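SusD homolog (Bacteroides ovatus, PDB 4F53) probably binds host glycans, mucin O-glycans in particular, at the cell surface as an outer-membrane lipoprotein of the SusD/RagB family. Local coordinates at residues Leu267-Asn272 with Lys456-Ala461; Met478-Asp483 with Glu490-Ala495. One frame throughout, in Å; residues are numbered along the deposited sequence. Where two conformers were deposited one is given.

Interaction 1: residues Leu267-Asn272 with Lys456-Ala461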
loop_
_atom_site.group_PDB
_atom_site.type_symbol
_atom_site.label_atom_id
_atom_site.label_comp_id
_atom_site.label_asym_id
_atom_site.label_seq_id
_atom_site.Cartn_x
_atom_site.Cartn_y
_atom_site.Cartn_z
ATOM N N LEU A 267 4.475 -12.567 6.756
ATOM C CA LEU A 267 3.321 -13.025 6.004
ATOM C C LEU A 267 3.144 -14.546 6.123
ATOM O O LEU A 267 2.023 -14.985 6.348
ATOM C CB LEU A 267 3.450 -12.571 4.535
ATOM C CG LEU A 267 2.208 -12.549 3.641
ATOM C CD1 LEU A 267 1.069 -11.709 4.224
ATOM C CD2 LEU A 267 2.556 -12.019 2.287
ATOM N N THR A 268 4.231 -15.346 6.050
ATOM C CA THR A 268 4.095 -16.788 6.217
ATOM C C THR A 268 3.828 -17.141 7.709
ATOM O O THR A 268 3.126 -18.114 7.963
ATOM C CB THR A 268 5.270 -17.577 5.594
ATOM O OG1 THR A 268 6.492 -17.196 6.214
ATOM C CG2 THR A 268 5.364 -17.387 4.057
ATOM N N CYS A 269 4.309 -16.342 8.678
ATOM C CA CYS A 269 4.034 -16.592 10.102
ATOM C C CYS A 269 2.522 -16.530 10.404
ATOM O O CYS A 269 1.993 -17.440 11.035
ATOM C CB CYS A 269 4.808 -15.625 10.987
ATOM S SG CYS A 269 6.533 -16.094 11.230
ATOM N N TYR A 270 1.840 -15.471 9.939
ATOM C CA TYR A 270 0.400 -15.315 10.142
ATOM C C TYR A 270 -0.397 -16.348 9.362
ATOM O O TYR A 270 -1.297 -16.963 9.908
ATOM C CB TYR A 270 -0.073 -13.910 9.708
ATOM C CG TYR A 270 0.203 -12.823 10.727
ATOM C CD1 TYR A 270 -0.659 -12.610 11.797
ATOM C CD2 TYR A 270 1.297 -11.969 10.589
ATOM C CE1 TYR A 270 -0.421 -11.604 12.731
ATOM C CE2 TYR A 270 1.541 -10.950 11.514
ATOM C CZ TYR A 270 0.679 -10.778 12.586
ATOM O OH TYR A 270 0.867 -9.773 13.483
HETATM N N MSE A 271 -0.043 -16.544 8.080
HETATM C CA MSE A 271 -0.809 -17.397 7.177
HETATM C C MSE A 271 -0.624 -18.865 7.471
HETATM O O MSE A 271 -1.596 -19.598 7.332
HETATM C CB MSE A 271 -0.540 -17.025 5.730
HETATM C CG MSE A 271 -1.069 -15.624 5.434
HETATM SE SE MSE A 271 -0.741 -15.082 3.627
HETATM C CE MSE A 271 -2.088 -16.114 2.802
ATOM N N ASN A 272 0.542 -19.277 7.993
ATOM C CA ASN A 272 0.758 -20.663 8.455
ATOM C C ASN A 272 -0.041 -20.908 9.733
ATOM O O ASN A 272 -0.729 -21.907 9.810
ATOM C CB ASN A 272 2.254 -20.980 8.686
ATOM C CG ASN A 272 2.991 -21.229 7.397
ATOM O OD1 ASN A 272 2.403 -21.545 6.377
ATOM N ND2 ASN A 272 4.291 -21.141 7.411
ATOM N N LYS A 456 0.976 -6.669 13.984
ATOM C CA LYS A 456 2.281 -6.633 14.659
ATOM C C LYS A 456 3.312 -7.261 13.698
ATOM O O LYS A 456 3.033 -8.292 13.093
ATOM C CB LYS A 456 2.253 -7.366 16.023
ATOM C CG LYS A 456 1.225 -6.839 17.023
ATOM C CD LYS A 456 1.327 -5.338 17.335
ATOM C CE LYS A 456 2.582 -4.900 18.071
ATOM N NZ LYS A 456 2.641 -5.431 19.459
ATOM N N LEU A 457 4.417 -6.575 13.459
ATOM C CA LEU A 457 5.475 -7.041 12.572
ATOM C C LEU A 457 6.774 -7.231 13.344
ATOM O O LEU A 457 6.955 -6.657 14.428
ATOM C CB LEU A 457 5.719 -6.023 11.422
ATOM C CG LEU A 457 4.577 -5.743 10.430
ATOM C CD1 LEU A 457 4.940 -4.568 9.541
ATOM C CD2 LEU A 457 4.242 -6.994 9.613
HETATM N N MSE A 458 7.682 -8.044 12.796
HETATM C CA MSE A 458 8.998 -8.199 13.396
HETATM C C MSE A 458 9.818 -6.945 13.100
HETATM O O MSE A 458 9.630 -6.342 12.037
HETATM C CB MSE A 458 9.700 -9.447 12.847
HETATM C CG MSE A 458 9.326 -10.690 13.611
HETATM SE SE MSE A 458 10.104 -12.319 12.890
HETATM C CE MSE A 458 9.007 -12.528 11.305
ATOM N N PRO A 459 10.724 -6.495 13.983
ATOM C CA PRO A 459 11.567 -5.366 13.590
ATOM C C PRO A 459 12.553 -5.806 12.493
ATOM O O PRO A 459 12.806 -7.016 12.322
ATOM C CB PRO A 459 12.275 -5.005 14.892
ATOM C CG PRO A 459 12.379 -6.300 15.625
ATOM C CD PRO A 459 11.120 -7.042 15.304
HETATM N N MSE A 460 13.110 -4.843 11.756
HETATM C CA MSE A 460 14.131 -5.113 10.738
HETATM C C MSE A 460 15.322 -5.816 11.364
HETATM O O MSE A 460 15.716 -5.442 12.457
HETATM C CB MSE A 460 14.567 -3.811 10.033
HETATM C CG MSE A 460 13.424 -3.139 9.299
HETATM SE SE MSE A 460 12.574 -4.238 7.947
HETATM C CE MSE A 460 11.469 -2.796 7.121
ATOM N N ALA A 461 15.866 -6.870 10.703
ATOM C CA ALA A 461 17.003 -7.647 11.216
ATOM C C ALA A 461 18.226 -6.743 11.523
ATOM O O ALA A 461 18.901 -6.929 12.533
ATOM C CB ALA A 461 17.392 -8.723 10.223
HETATM O O HOH W 1 -1.388 -8.128 14.568
#

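Interaction 2: residues Met478-Asp483 with Glu490-Ala495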
loop_
_atom_site.group_PDB
_atom_site.type_symbol
_atom_site.label_atom_id
_atom_site.label_comp_id
_atom_site.label_asym_id
_atom_site.label_seq_id
_atom_site.Cartn_x
_atom_site.Cartn_y
_atom_site.Cartn_z
HETATM N N MSE A 478 9.282 9.144 4.659
HETATM C CA MSE A 478 10.542 9.294 3.957
HETATM C C MSE A 478 10.978 10.730 4.111
HETATM O O MSE A 478 10.116 11.619 4.105
HETATM C CB MSE A 478 10.409 8.903 2.466
HETATM C CG MSE A 478 10.210 7.406 2.258
HETATM SE SE MSE A 478 11.786 6.342 2.654
HETATM C CE MSE A 478 13.041 7.058 1.324
ATOM N N PRO A 479 12.302 10.990 4.264
ATOM C CA PRO A 479 12.758 12.383 4.322
ATOM C C PRO A 479 12.760 13.001 2.928
ATOM O O PRO A 479 12.861 12.279 1.938
ATOM C CB PRO A 479 14.167 12.264 4.898
ATOM C CG PRO A 479 14.648 10.919 4.468
ATOM C CD PRO A 479 13.441 10.038 4.271
ATOM N N TYR A 480 12.645 14.327 2.838
ATOM C CA TYR A 480 12.658 15.012 1.544
ATOM C C TYR A 480 14.002 14.830 0.849
ATOM O O TYR A 480 15.035 14.893 1.522
ATOM C CB TYR A 480 12.351 16.523 1.703
ATOM C CG TYR A 480 10.963 16.812 2.233
ATOM C CD1 TYR A 480 9.830 16.331 1.577
ATOM C CD2 TYR A 480 10.775 17.609 3.360
ATOM C CE1 TYR A 480 8.552 16.598 2.056
ATOM C CE2 TYR A 480 9.498 17.883 3.846
ATOM C CZ TYR A 480 8.392 17.361 3.197
ATOM O OH TYR A 480 7.127 17.616 3.651
ATOM N N PRO A 481 14.029 14.603 -0.487
ATOM C CA PRO A 481 15.327 14.488 -1.194
ATOM C C PRO A 481 16.207 15.735 -0.976
ATOM O O PRO A 481 15.698 16.867 -0.995
ATOM C CB PRO A 481 14.923 14.325 -2.663
ATOM C CG PRO A 481 13.521 13.782 -2.622
ATOM C CD PRO A 481 12.891 14.467 -1.423
ATOM N N THR A 482 17.536 15.517 -0.752
ATOM C CA THR A 482 18.535 16.562 -0.496
ATOM C C THR A 482 18.548 17.616 -1.626
ATOM O O THR A 482 18.770 18.792 -1.356
ATOM C CB THR A 482 19.938 15.936 -0.256
ATOM O OG1 THR A 482 20.912 16.972 -0.125
ATOM C CG2 THR A 482 20.371 14.943 -1.348
ATOM N N ASP A 483 18.296 17.191 -2.881
ATOM C CA ASP A 483 18.288 18.047 -4.080
ATOM C C ASP A 483 17.189 19.084 -4.041
ATOM O O ASP A 483 17.332 20.139 -4.664
ATOM C CB ASP A 483 18.121 17.205 -5.363
ATOM C CG ASP A 483 19.390 16.560 -5.905
ATOM O OD1 ASP A 483 20.483 17.136 -5.706
ATOM O OD2 ASP A 483 19.281 15.503 -6.583
ATOM N N GLU A 490 13.553 27.592 0.148
ATOM C CA GLU A 490 12.551 28.324 0.923
ATOM C C GLU A 490 11.315 27.491 1.176
ATOM O O GLU A 490 10.904 27.338 2.330
ATOM C CB GLU A 490 12.176 29.654 0.256
ATOM C CG GLU A 490 12.852 30.845 0.906
ATOM C CD GLU A 490 12.178 32.183 0.662
ATOM O OE1 GLU A 490 10.931 32.255 0.775
ATOM O OE2 GLU A 490 12.904 33.170 0.397
ATOM N N SER A 491 10.761 26.916 0.111
ATOM C CA SER A 491 9.573 26.071 0.141
ATOM C C SER A 491 9.796 24.779 0.926
ATOM O O SER A 491 8.896 24.378 1.668
ATOM C CB SER A 491 9.133 25.741 -1.277
ATOM O OG SER A 491 8.684 26.913 -1.936
ATOM N N VAL A 492 10.988 24.147 0.787
ATOM C CA VAL A 492 11.283 22.870 1.471
ATOM C C VAL A 492 11.463 23.126 2.983
ATOM O O VAL A 492 10.959 22.351 3.797
ATOM C CB VAL A 492 12.477 22.073 0.843
ATOM C CG1 VAL A 492 12.713 20.749 1.577
ATOM C CG2 VAL A 492 12.195 21.778 -0.625
ATOM N N GLU A 493 12.126 24.226 3.344
ATOM C CA GLU A 493 12.361 24.586 4.744
ATOM C C GLU A 493 11.065 24.959 5.435
ATOM O O GLU A 493 10.904 24.639 6.608
ATOM C CB GLU A 493 13.389 25.703 4.863
ATOM C CG GLU A 493 14.786 25.142 4.645
ATOM C CD GLU A 493 15.965 26.073 4.841
ATOM O OE1 GLU A 493 15.772 27.209 5.342
ATOM O OE2 GLU A 493 17.098 25.634 4.536
ATOM N N ALA A 494 10.126 25.576 4.700
ATOM C CA ALA A 494 8.812 25.915 5.208
ATOM C C ALA A 494 7.991 24.617 5.375
ATOM O O ALA A 494 7.261 24.475 6.360
ATOM C CB ALA A 494 8.122 26.906 4.273
ATOM N N ALA A 495 8.171 23.654 4.459
ATOM C CA ALA A 495 7.514 22.333 4.495
ATOM C C ALA A 495 7.930 21.525 5.723
ATOM O O ALA A 495 7.101 20.841 6.311
ATOM C CB ALA A 495 7.853 21.550 3.249
#

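Interaction 1: residues Leu267-Asn272 with Lys456-Ala461
Tyr270, on helix 265-273, joins its phenol to the backbone of Lys456 in the loop that follows helix 442-452, a helix-to-loop tie within the largely helical, TPR-related SusD fold. Traced from CB, the side chain leaves the helix toward the loop. CG stands anti to the carbonyl carbon (chi1 -79°), and this torsion carries the ring across the gap, while the CA atoms of Tyr270 and Lys456 stay 10.0 Å apart. One side of the ring converges on the carbonyl: CE2 of Tyr270 lies 3.4 Å from Lys456 O, which sits in the ring plane at the edge. At the tip, Tyr270 OH donates to Lys456 O over 2.7 Å; the C=O...donor angle of 126°, with the hydroxyl in the carbonyl plane, places the bond on a lone pair. Lys456 CB lies 3.8 Å from Tyr270 OH, and the bent lysine chain beyond it leads away from the helix. Beyond these segments the Tyr270 ring also meets Trp435, with planes inclined at about 65°. A water completes the polar end, donating to Tyr270 OH at 3.0 Å and accepting from Lys456 N at 2.8 Å. A phenylalanine here would probably leave Lys456 O without its phenolic donor and the bridging water without its acceptor. Met458 N is hydrogen-bonded to Asp266 OD2, a second tie of this loop to the same helix. One residue before Tyr270 in the helix, the contact is apolar: Cys269 SG lies 4.3 Å from CE of the selenomethionine Met458.

Interaction 2: residues Met478-Asp483 with Glu490-Ala495
The ring of Tyr480 lies obliquely against two apolar groups, Val492 and Ala495, on one side of helix 489-502. These residues are three apart in the helix, a spacing that sets both on the same flank, and the tyrosine comes from the extended chain just before helix 482-487. The contact therefore packs a loop residue onto a helix close by in sequence, near the end of the SusD-family chain. With CG anti to the carbonyl carbon (chi1 -64°), Tyr480 directs its ring toward the helix. Val492 and Tyr480 slide past each other in opposite directions instead of meeting end-on, and it is the CG1 branch of the valine that touches, 4.1 Å from Tyr480 CD2. That branch is placed by chi1 of -179°, which sets CG1 anti to the valine backbone N. Further along the ring, past CD2, the methyl of Ala495 points toward the tyrosine: its CB is 4.1 Å from Tyr480 CE2 and 4.0 Å from Tyr480 OH. CD2 and CE2 are neighbours on the ring, so the valine meets it nearer CB and the alanine nearer the hydroxyl. The closest CA atoms across the contact, those of Tyr480 and Val492, are 8.0 Å apart, a separation spanned by side chains. Other parts of the chain complete the surroundings: Tyr149 packs edge-to-face with the Tyr480 ring and also touches both helix residues, while Arg477 makes a cation-pi contact with that ring. No hydrogen bond links the two segments. The chemistry implies a division of labour: carbon contacts hold the ring side against the helix, while the buried hydroxyl is satisfied elsewhere, by the backbone carbonyl of Pro133.

Overall arrangement
Followed from the N terminus, the chain passes through the helices from 25-37 to 250-257 before it reaches helix 265-273, runs through 183 residues that include helices 337-349, 358-372, 423-438 and 442-452, and then returns in the 456-461 loop, where interaction 1 closes that long excursion. Interaction 2 opens only afterwards, at 478-483, and closes at 490-495 after six intervening residues, five of them helical. The two closures are thus in series, neither nested nor crossed. Their centres lie 33 Å apart, and their nearest atoms remain about 10 Å from each other without touching. Interaction 1 ties a mid-chain helix to a late loop; interaction 2 packs neighbouring elements near the C-terminal end.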